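Local coordinates for 2'-deoxycytidine 5'-triphosphate deaminase (Agrobacterium tumefaciens, PDB 2R9Q), which probably deaminates dCTP to dUTP, a step that supplies the uracil nucleotide precursor for thymidylate synthesis, at residues G117-N129 against Y140-F153. Numbering follows the deposited sequence.
Sequences GRLDIFTRVMTDN and YTGPLYLEISPRTF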
ATOM      1  N   GLY B 117      12.063  14.137  12.605  1.00 51.55           N
ATOM      2  CA  GLY B 117      11.814  14.098  11.194  1.00 53.06           C
ATOM      3  C   GLY B 117      12.624  13.043  10.473  1.00 53.67           C
ATOM      4  O   GLY B 117      12.137  12.436   9.532  1.00 53.60           O
ATOM      5  N   ARG B 118      13.865  12.815  10.915  1.00 54.20           N
ATOM      6  CA  ARG B 118      14.713  11.813  10.279  1.00 53.93           C
ATOM      7  C   ARG B 118      14.160  10.397  10.439  1.00 53.52           C
ATOM      8  O   ARG B 118      14.576   9.493   9.711  1.00 53.89           O
ATOM      9  CB  ARG B 118      16.134  11.813  10.828  1.00 54.34           C
ATOM     10  CG  ARG B 118      16.854  13.119  10.945  1.00 55.25           C
ATOM     11  CD  ARG B 118      17.229  13.793   9.652  1.00 56.96           C
ATOM     12  NE  ARG B 118      17.574  15.192   9.951  1.00 57.62           N
ATOM     13  CZ  ARG B 118      18.788  15.655  10.208  1.00 55.79           C
ATOM     14  NH1 ARG B 118      19.854  14.881  10.131  1.00 56.73           N
ATOM     15  NH2 ARG B 118      18.932  16.928  10.517  1.00 57.49           N
ATOM     16  N   LEU B 119      13.248  10.201  11.393  1.00 52.35           N
ATOM     17  CA  LEU B 119      12.631   8.927  11.612  1.00 51.65           C
ATOM     18  C   LEU B 119      11.218   8.913  11.079  1.00 51.08           C
ATOM     19  O   LEU B 119      10.482   7.971  11.357  1.00 51.23           O
ATOM     20  CB  LEU B 119      12.598   8.589  13.089  1.00 52.50           C
ATOM     21  CG  LEU B 119      13.763   7.894  13.789  1.00 51.55           C
ATOM     22  CD1 LEU B 119      15.096   8.252  13.206  1.00 54.35           C
ATOM     23  CD2 LEU B 119      13.710   8.218  15.285  1.00 47.48           C
ATOM     24  N   ASP B 120      10.842   9.964  10.358  1.00 50.30           N
ATOM     25  CA  ASP B 120       9.541  10.069   9.689  1.00 50.60           C
ATOM     26  C   ASP B 120       8.369   9.875  10.660  1.00 49.79           C
ATOM     27  O   ASP B 120       7.433   9.148  10.352  1.00 48.76           O
ATOM     28  CB  ASP B 120       9.496   9.043   8.536  1.00 50.99           C
ATOM     29  CG  ASP B 120       8.458   9.351   7.457  1.00 52.19           C
ATOM     30  OD1 ASP B 120       8.116  10.525   7.147  1.00 53.07           O
ATOM     31  OD2 ASP B 120       8.013   8.358   6.871  1.00 54.17           O
ATOM     32  N   ILE B 121       8.446  10.510  11.831  1.00 49.34           N
ATOM     33  CA  ILE B 121       7.392  10.408  12.851  1.00 48.53           C
ATOM     34  C   ILE B 121       6.525  11.651  12.758  1.00 48.86           C
ATOM     35  O   ILE B 121       7.004  12.740  12.956  1.00 48.26           O
ATOM     36  CB  ILE B 121       7.905  10.245  14.301  1.00 47.93           C
ATOM     37  CG1 ILE B 121       8.919   9.090  14.396  1.00 47.95           C
ATOM     38  CG2 ILE B 121       6.710  10.059  15.262  1.00 43.88           C
ATOM     39  CD1 ILE B 121       9.881   9.100  15.658  1.00 46.17           C
ATOM     40  N   PHE B 122       5.264  11.456  12.388  1.00 49.92           N
ATOM     41  CA  PHE B 122       4.258  12.508  12.397  1.00 50.73           C
ATOM     42  C   PHE B 122       3.900  12.840  13.829  1.00 50.69           C
ATOM     43  O   PHE B 122       3.612  11.957  14.621  1.00 49.99           O
ATOM     44  CB  PHE B 122       3.059  12.044  11.574  1.00 51.71           C
ATOM     45  CG  PHE B 122       1.841  12.869  11.706  1.00 52.13           C
ATOM     46  CD1 PHE B 122       1.452  13.718  10.660  1.00 53.47           C
ATOM     47  CD2 PHE B 122       1.041  12.772  12.824  1.00 54.25           C
ATOM     48  CE1 PHE B 122       0.330  14.465  10.756  1.00 55.01           C
ATOM     49  CE2 PHE B 122      -0.126  13.521  12.922  1.00 55.89           C
ATOM     50  CZ  PHE B 122      -0.472  14.377  11.873  1.00 54.58           C
ATOM     51  N   THR B 123       3.937  14.127  14.152  1.00 51.73           N
ATOM     52  CA  THR B 123       3.574  14.650  15.465  1.00 52.79           C
ATOM     53  C   THR B 123       2.794  15.976  15.356  1.00 53.53           C
ATOM     54  O   THR B 123       2.971  16.734  14.413  1.00 53.59           O
ATOM     55  CB  THR B 123       4.824  14.837  16.431  1.00 52.51           C
ATOM     56  OG1 THR B 123       5.694  15.854  15.940  1.00 51.34           O
ATOM     57  CG2 THR B 123       5.607  13.542  16.595  1.00 52.05           C
ATOM     58  N   ARG B 124       1.921  16.203  16.331  1.00 54.22           N
ATOM     59  CA  ARG B 124       1.150  17.427  16.508  1.00 55.05           C
ATOM     60  C   ARG B 124       1.010  17.703  18.005  1.00 55.22           C
ATOM     61  O   ARG B 124       0.542  16.859  18.751  1.00 53.56           O
ATOM     62  CB  ARG B 124      -0.269  17.271  15.950  1.00 55.61           C
ATOM     63  CG  ARG B 124      -0.359  17.006  14.491  1.00 56.60           C
ATOM     64  CD  ARG B 124      -0.030  18.213  13.703  1.00 58.71           C
ATOM     65  NE  ARG B 124      -0.347  18.023  12.289  1.00 58.63           N
ATOM     66  CZ  ARG B 124       0.527  17.626  11.373  1.00 62.11           C
ATOM     67  NH1 ARG B 124       1.788  17.340  11.694  1.00 64.60           N
ATOM     68  NH2 ARG B 124       0.134  17.497  10.123  1.00 64.40           N
ATOM     69  N   VAL B 125       1.419  18.887  18.441  1.00 56.99           N
ATOM     70  CA  VAL B 125       1.052  19.384  19.763  1.00 57.85           C
ATOM     71  C   VAL B 125      -0.387  19.934  19.802  1.00 59.34           C
ATOM     72  O   VAL B 125      -0.808  20.710  18.934  1.00 58.76           O
ATOM     73  CB  VAL B 125       2.040  20.403  20.287  1.00 57.48           C
ATOM     74  CG1 VAL B 125       1.646  20.860  21.671  1.00 55.30           C
ATOM     75  CG2 VAL B 125       3.409  19.796  20.327  1.00 57.70           C
ATOM     76  N   MET B 126      -1.157  19.480  20.784  1.00 61.49           N
ATOM     77  CA  MET B 126      -2.480  20.052  21.013  1.00 64.10           C
ATOM     78  C   MET B 126      -2.655  20.670  22.410  1.00 63.77           C
ATOM     79  O   MET B 126      -2.033  20.258  23.390  1.00 63.12           O
ATOM     80  CB  MET B 126      -3.630  19.091  20.635  1.00 63.63           C
ATOM     81  CG  MET B 126      -3.504  17.673  21.099  1.00 65.27           C
ATOM     82  SD  MET B 126      -4.782  16.560  20.465  1.00 67.69           S
ATOM     83  CE  MET B 126      -6.256  17.162  21.221  1.00 64.57           C
ATOM     84  N   THR B 127      -3.456  21.740  22.416  1.00 64.77           N
ATOM     85  CA  THR B 127      -3.888  22.458  23.593  1.00 65.32           C
ATOM     86  C   THR B 127      -5.386  22.220  23.825  1.00 65.58           C
ATOM     87  O   THR B 127      -6.120  21.836  22.918  1.00 64.11           O
ATOM     88  CB  THR B 127      -3.636  24.011  23.510  1.00 65.14           C
ATOM     89  OG1 THR B 127      -4.259  24.574  22.348  1.00 67.39           O
ATOM     90  CG2 THR B 127      -2.233  24.359  23.535  1.00 62.38           C
ATOM     91  N   ASP B 128      -5.817  22.438  25.064  1.00 67.11           N
ATOM     92  CA  ASP B 128      -7.245  22.581  25.386  1.00 68.09           C
ATOM     93  C   ASP B 128      -7.830  23.704  24.520  1.00 68.67           C
ATOM     94  O   ASP B 128      -7.168  24.719  24.276  1.00 68.61           O
ATOM     95  CB  ASP B 128      -7.449  22.931  26.863  1.00 68.42           C
ATOM     96  CG  ASP B 128      -7.248  21.739  27.825  1.00 68.52           C
ATOM     97  OD1 ASP B 128      -6.973  20.582  27.415  1.00 65.08           O
ATOM     98  OD2 ASP B 128      -7.387  21.989  29.041  1.00 70.66           O
ATOM     99  N   ASN B 129      -9.054  23.500  24.038  1.00 69.19           N
ATOM    100  CA  ASN B 129      -9.777  24.489  23.235  1.00 69.53           C
ATOM    101  C   ASN B 129      -9.181  24.750  21.858  1.00 69.77           C
ATOM    102  O   ASN B 129      -9.540  25.724  21.224  1.00 69.07           O
ATOM    103  CB  ASN B 129      -9.922  25.815  24.000  1.00 69.71           C
ATOM    104  CG  ASN B 129     -10.393  25.610  25.428  1.00 69.38           C
ATOM    105  OD1 ASN B 129     -11.334  24.847  25.676  1.00 68.01           O
ATOM    106  ND2 ASN B 129      -9.720  26.264  26.376  1.00 66.08           N
ATOM    107  N   TYR B 140      -1.959  31.291  27.296  1.00 65.54           N
ATOM    108  CA  TYR B 140      -2.523  29.968  27.508  1.00 64.72           C
ATOM    109  C   TYR B 140      -2.107  29.380  28.858  1.00 64.17           C
ATOM    110  O   TYR B 140      -0.920  29.338  29.210  1.00 62.68           O
ATOM    111  CB  TYR B 140      -2.132  29.002  26.355  1.00 64.62           C
ATOM    112  CG  TYR B 140      -2.632  27.559  26.531  1.00 64.16           C
ATOM    113  CD1 TYR B 140      -3.946  27.210  26.213  1.00 62.13           C
ATOM    114  CD2 TYR B 140      -1.776  26.545  27.012  1.00 62.36           C
ATOM    115  CE1 TYR B 140      -4.397  25.906  26.398  1.00 61.64           C
ATOM    116  CE2 TYR B 140      -2.215  25.258  27.194  1.00 60.24           C
ATOM    117  CZ  TYR B 140      -3.523  24.932  26.889  1.00 62.89           C
ATOM    118  OH  TYR B 140      -3.977  23.630  27.067  1.00 62.05           O
ATOM    119  N   THR B 141      -3.126  28.929  29.585  1.00 64.07           N
ATOM    120  CA  THR B 141      -3.003  28.152  30.799  1.00 64.12           C
ATOM    121  C   THR B 141      -3.581  26.805  30.513  1.00 64.18           C
ATOM    122  O   THR B 141      -4.754  26.711  30.098  1.00 63.82           O
ATOM    123  CB  THR B 141      -3.803  28.742  31.961  1.00 63.81           C
ATOM    124  OG1 THR B 141      -3.286  30.033  32.254  1.00 63.76           O
ATOM    125  CG2 THR B 141      -3.713  27.862  33.221  1.00 63.78           C
ATOM    126  N   GLY B 142      -2.776  25.763  30.760  1.00 63.41           N
ATOM    127  CA  GLY B 142      -3.230  24.405  30.559  1.00 63.23           C
ATOM    128  C   GLY B 142      -2.176  23.345  30.301  1.00 62.72           C
ATOM    129  O   GLY B 142      -0.971  23.604  30.330  1.00 60.23           O
ATOM    130  N   PRO B 143      -2.649  22.119  30.055  1.00 63.02           N
ATOM    131  CA  PRO B 143      -1.799  21.000  29.716  1.00 63.04           C
ATOM    132  C   PRO B 143      -1.433  20.989  28.241  1.00 62.15           C
ATOM    133  O   PRO B 143      -2.021  21.715  27.451  1.00 61.45           O
ATOM    134  CB  PRO B 143      -2.672  19.802  30.064  1.00 62.81           C
ATOM    135  CG  PRO B 143      -4.005  20.269  29.764  1.00 63.48           C
ATOM    136  CD  PRO B 143      -4.061  21.711  30.117  1.00 62.89           C
ATOM    137  N   LEU B 144      -0.431  20.170  27.907  1.00 61.72           N
ATOM    138  CA  LEU B 144      -0.020  19.939  26.527  1.00 60.29           C
ATOM    139  C   LEU B 144      -0.069  18.436  26.213  1.00 59.35           C
ATOM    140  O   LEU B 144       0.159  17.584  27.085  1.00 57.31           O
ATOM    141  CB  LEU B 144       1.384  20.508  26.266  1.00 60.19           C
ATOM    142  CG  LEU B 144       1.665  22.012  26.403  1.00 60.12           C
ATOM    143  CD1 LEU B 144       3.198  22.290  26.403  1.00 58.51           C
ATOM    144  CD2 LEU B 144       0.957  22.867  25.338  1.00 59.06           C
ATOM    145  N   TYR B 145      -0.391  18.141  24.954  1.00 59.13           N
ATOM    146  CA  TYR B 145      -0.506  16.780  24.461  1.00 58.71           C
ATOM    147  C   TYR B 145       0.270  16.660  23.173  1.00 57.43           C
ATOM    148  O   TYR B 145       0.335  17.627  22.397  1.00 56.23           O
ATOM    149  CB  TYR B 145      -1.972  16.412  24.252  1.00 59.34           C
ATOM    150  CG  TYR B 145      -2.784  16.461  25.519  1.00 60.32           C
ATOM    151  CD1 TYR B 145      -3.025  15.307  26.266  1.00 61.35           C
ATOM    152  CD2 TYR B 145      -3.299  17.664  25.995  1.00 60.31           C
ATOM    153  CE1 TYR B 145      -3.753  15.352  27.440  1.00 60.19           C
ATOM    154  CE2 TYR B 145      -4.012  17.710  27.175  1.00 60.89           C
ATOM    155  CZ  TYR B 145      -4.236  16.551  27.893  1.00 60.56           C
ATOM    156  OH  TYR B 145      -4.967  16.583  29.057  1.00 61.78           O
ATOM    157  N   LEU B 146       0.919  15.507  22.984  1.00 55.87           N
ATOM    158  CA  LEU B 146       1.531  15.163  21.683  1.00 55.20           C
ATOM    159  C   LEU B 146       0.788  14.009  21.002  1.00 54.38           C
ATOM    160  O   LEU B 146       0.648  12.925  21.539  1.00 53.95           O
ATOM    161  CB  LEU B 146       3.031  14.876  21.778  1.00 54.63           C
ATOM    162  CG  LEU B 146       3.872  14.929  20.495  1.00 54.54           C
ATOM    163  CD1 LEU B 146       3.889  16.315  19.896  1.00 50.77           C
ATOM    164  CD2 LEU B 146       5.303  14.418  20.688  1.00 54.47           C
ATOM    165  N   GLU B 147       0.263  14.295  19.827  1.00 53.92           N
ATOM    166  CA  GLU B 147      -0.181  13.274  18.902  1.00 53.79           C
ATOM    167  C   GLU B 147       1.015  12.685  18.140  1.00 52.15           C
ATOM    168  O   GLU B 147       1.823  13.428  17.587  1.00 50.93           O
ATOM    169  CB  GLU B 147      -1.153  13.886  17.946  1.00 54.54           C
ATOM    170  CG  GLU B 147      -2.001  12.937  17.176  1.00 57.98           C
ATOM    171  CD  GLU B 147      -3.163  13.688  16.482  1.00 63.34           C
ATOM    172  OE1 GLU B 147      -2.953  14.194  15.345  1.00 63.64           O
ATOM    173  OE2 GLU B 147      -4.273  13.777  17.093  1.00 66.23           O
ATOM    174  N   ILE B 148       1.127  11.357  18.139  1.00 50.46           N
ATOM    175  CA  ILE B 148       2.232  10.659  17.506  1.00 49.46           C
ATOM    176  C   ILE B 148       1.708   9.592  16.583  1.00 48.81           C
ATOM    177  O   ILE B 148       0.984   8.687  16.991  1.00 47.07           O
ATOM    178  CB  ILE B 148       3.245   9.969  18.515  1.00 49.50           C
ATOM    179  CG1 ILE B 148       3.726  10.892  19.622  1.00 49.40           C
ATOM    180  CG2 ILE B 148       4.483   9.386  17.766  1.00 50.44           C
ATOM    181  CD1 ILE B 148       4.414  10.186  20.802  1.00 47.04           C
ATOM    182  N   SER B 149       2.130   9.688  15.334  1.00 48.89           N
ATOM    183  CA  SER B 149       1.963   8.612  14.364  1.00 49.92           C
ATOM    184  C   SER B 149       3.252   8.326  13.590  1.00 50.43           C
ATOM    185  O   SER B 149       3.653   9.112  12.724  1.00 50.74           O
ATOM    186  CB  SER B 149       0.834   8.921  13.382  1.00 49.95           C
ATOM    187  OG  SER B 149       0.507   7.745  12.699  1.00 48.95           O
ATOM    188  N   PRO B 150       3.909   7.205  13.895  1.00 51.47           N
ATOM    189  CA  PRO B 150       5.081   6.780  13.101  1.00 52.52           C
ATOM    190  C   PRO B 150       4.681   6.438  11.669  1.00 51.83           C
ATOM    191  O   PRO B 150       3.687   5.809  11.469  1.00 51.26           O
ATOM    192  CB  PRO B 150       5.565   5.530  13.843  1.00 51.64           C
ATOM    193  CG  PRO B 150       4.934   5.629  15.194  1.00 51.96           C
ATOM    194  CD  PRO B 150       3.640   6.245  14.975  1.00 52.41           C
ATOM    195  N   ARG B 151       5.449   6.855  10.689  1.00 52.45           N
ATOM    196  CA  ARG B 151       5.074   6.619   9.324  1.00 53.15           C
ATOM    197  C   ARG B 151       5.913   5.517   8.668  1.00 52.65           C
ATOM    198  O   ARG B 151       5.385   4.697   7.963  1.00 51.57           O
ATOM    199  CB  ARG B 151       5.181   7.929   8.563  1.00 54.39           C
ATOM    200  CG  ARG B 151       3.938   8.521   8.046  1.00 59.94           C
ATOM    201  CD  ARG B 151       3.143   9.383   9.005  1.00 61.86           C
ATOM    202  NE  ARG B 151       2.050   8.727   9.742  1.00 65.52           N
ATOM    203  CZ  ARG B 151       1.254   7.707   9.360  1.00 67.17           C
ATOM    204  NH1 ARG B 151       1.320   7.121   8.162  1.00 69.06           N
ATOM    205  NH2 ARG B 151       0.326   7.276  10.215  1.00 64.82           N
ATOM    206  N   THR B 152       7.232   5.526   8.860  1.00 52.34           N
ATOM    207  CA  THR B 152       8.096   4.538   8.204  1.00 52.35           C
ATOM    208  C   THR B 152       8.668   3.519   9.144  1.00 51.60           C
ATOM    209  O   THR B 152       8.679   2.368   8.821  1.00 51.46           O
ATOM    210  CB  THR B 152       9.256   5.191   7.452  1.00 52.13           C
ATOM    211  OG1 THR B 152       8.728   6.130   6.519  1.00 52.01           O
ATOM    212  CG2 THR B 152      10.135   4.135   6.705  1.00 52.51           C
ATOM    213  N   PHE B 153       9.207   3.970  10.276  1.00 52.08           N
ATOM    214  CA  PHE B 153       9.816   3.091  11.250  1.00 51.41           C
ATOM    215  C   PHE B 153       8.943   2.959  12.467  1.00 50.99           C
ATOM    216  O   PHE B 153       8.475   3.971  13.029  1.00 49.91           O
ATOM    217  CB  PHE B 153      11.217   3.585  11.729  1.00 52.04           C
ATOM    218  CG  PHE B 153      12.139   4.025  10.627  1.00 50.20           C
ATOM    219  CD1 PHE B 153      12.669   3.129   9.759  1.00 51.39           C
ATOM    220  CD2 PHE B 153      12.517   5.338  10.510  1.00 52.57           C
ATOM    221  CE1 PHE B 153      13.486   3.536   8.768  1.00 49.45           C
ATOM    222  CE2 PHE B 153      13.325   5.739   9.513  1.00 51.51           C
ATOM    223  CZ  PHE B 153      13.804   4.829   8.647  1.00 51.58           C
TER
HETATM  224  O   HOH W   1       8.374   6.395  11.534  1.00 18.37           O
HETATM  225  O   HOH W   2      -7.157  18.374  28.778  1.00 37.37           O
HETATM  226  O   HOH W   3      -7.282  24.613  30.198  1.00 52.34           O
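With CG anti to the backbone N in both F122 (chi1 168°) and E147 (chi1 -163°), which share a face of an antiparallel strand pair, ring and carboxylate swing toward each other. There E147 OE1 meets the ring edge at CE2 of F122, 3.8 Å away, with the two planes nearly coplanar. R124 CG packs against the same oxygen, which is hydrogen-bonded by S57, while the guanidinium of R124 turns a face to the F122 ring and reaches G287 of a second subunit. The backbones illustrate regular antiparallel pairing in the N-terminal domain, of the dUTPase clan of beta folds: F122 with S149, R124 with E147 and M126 with Y145 each exchange two hydrogen bonds, alternating with non-hydrogen-bonded pairs; the straightest runs from S149 N to F122 O (2.8 Å, 172°). On the other face sit aliphatic groups, V125 CG2 on L146 CD1 at 3.5 Å and I121 CG2 tight against I148 CG2. At one end, Y140 OH accepts from D128 N (3.0 Å) and donates to P143 O, which fixes its ring under T127 CG2 in a CH-pi contact, 3.8 Å to the centroid. At the other, R151 N bonds D120 O (3.1 Å), and D120 OD2 forms a salt bridge with R318. Strand 143-150 continues the sheet to strand 91-101, V125, L146 and I148 pack on strand 162-170, and helix 66-71 lies against M126 and Y145.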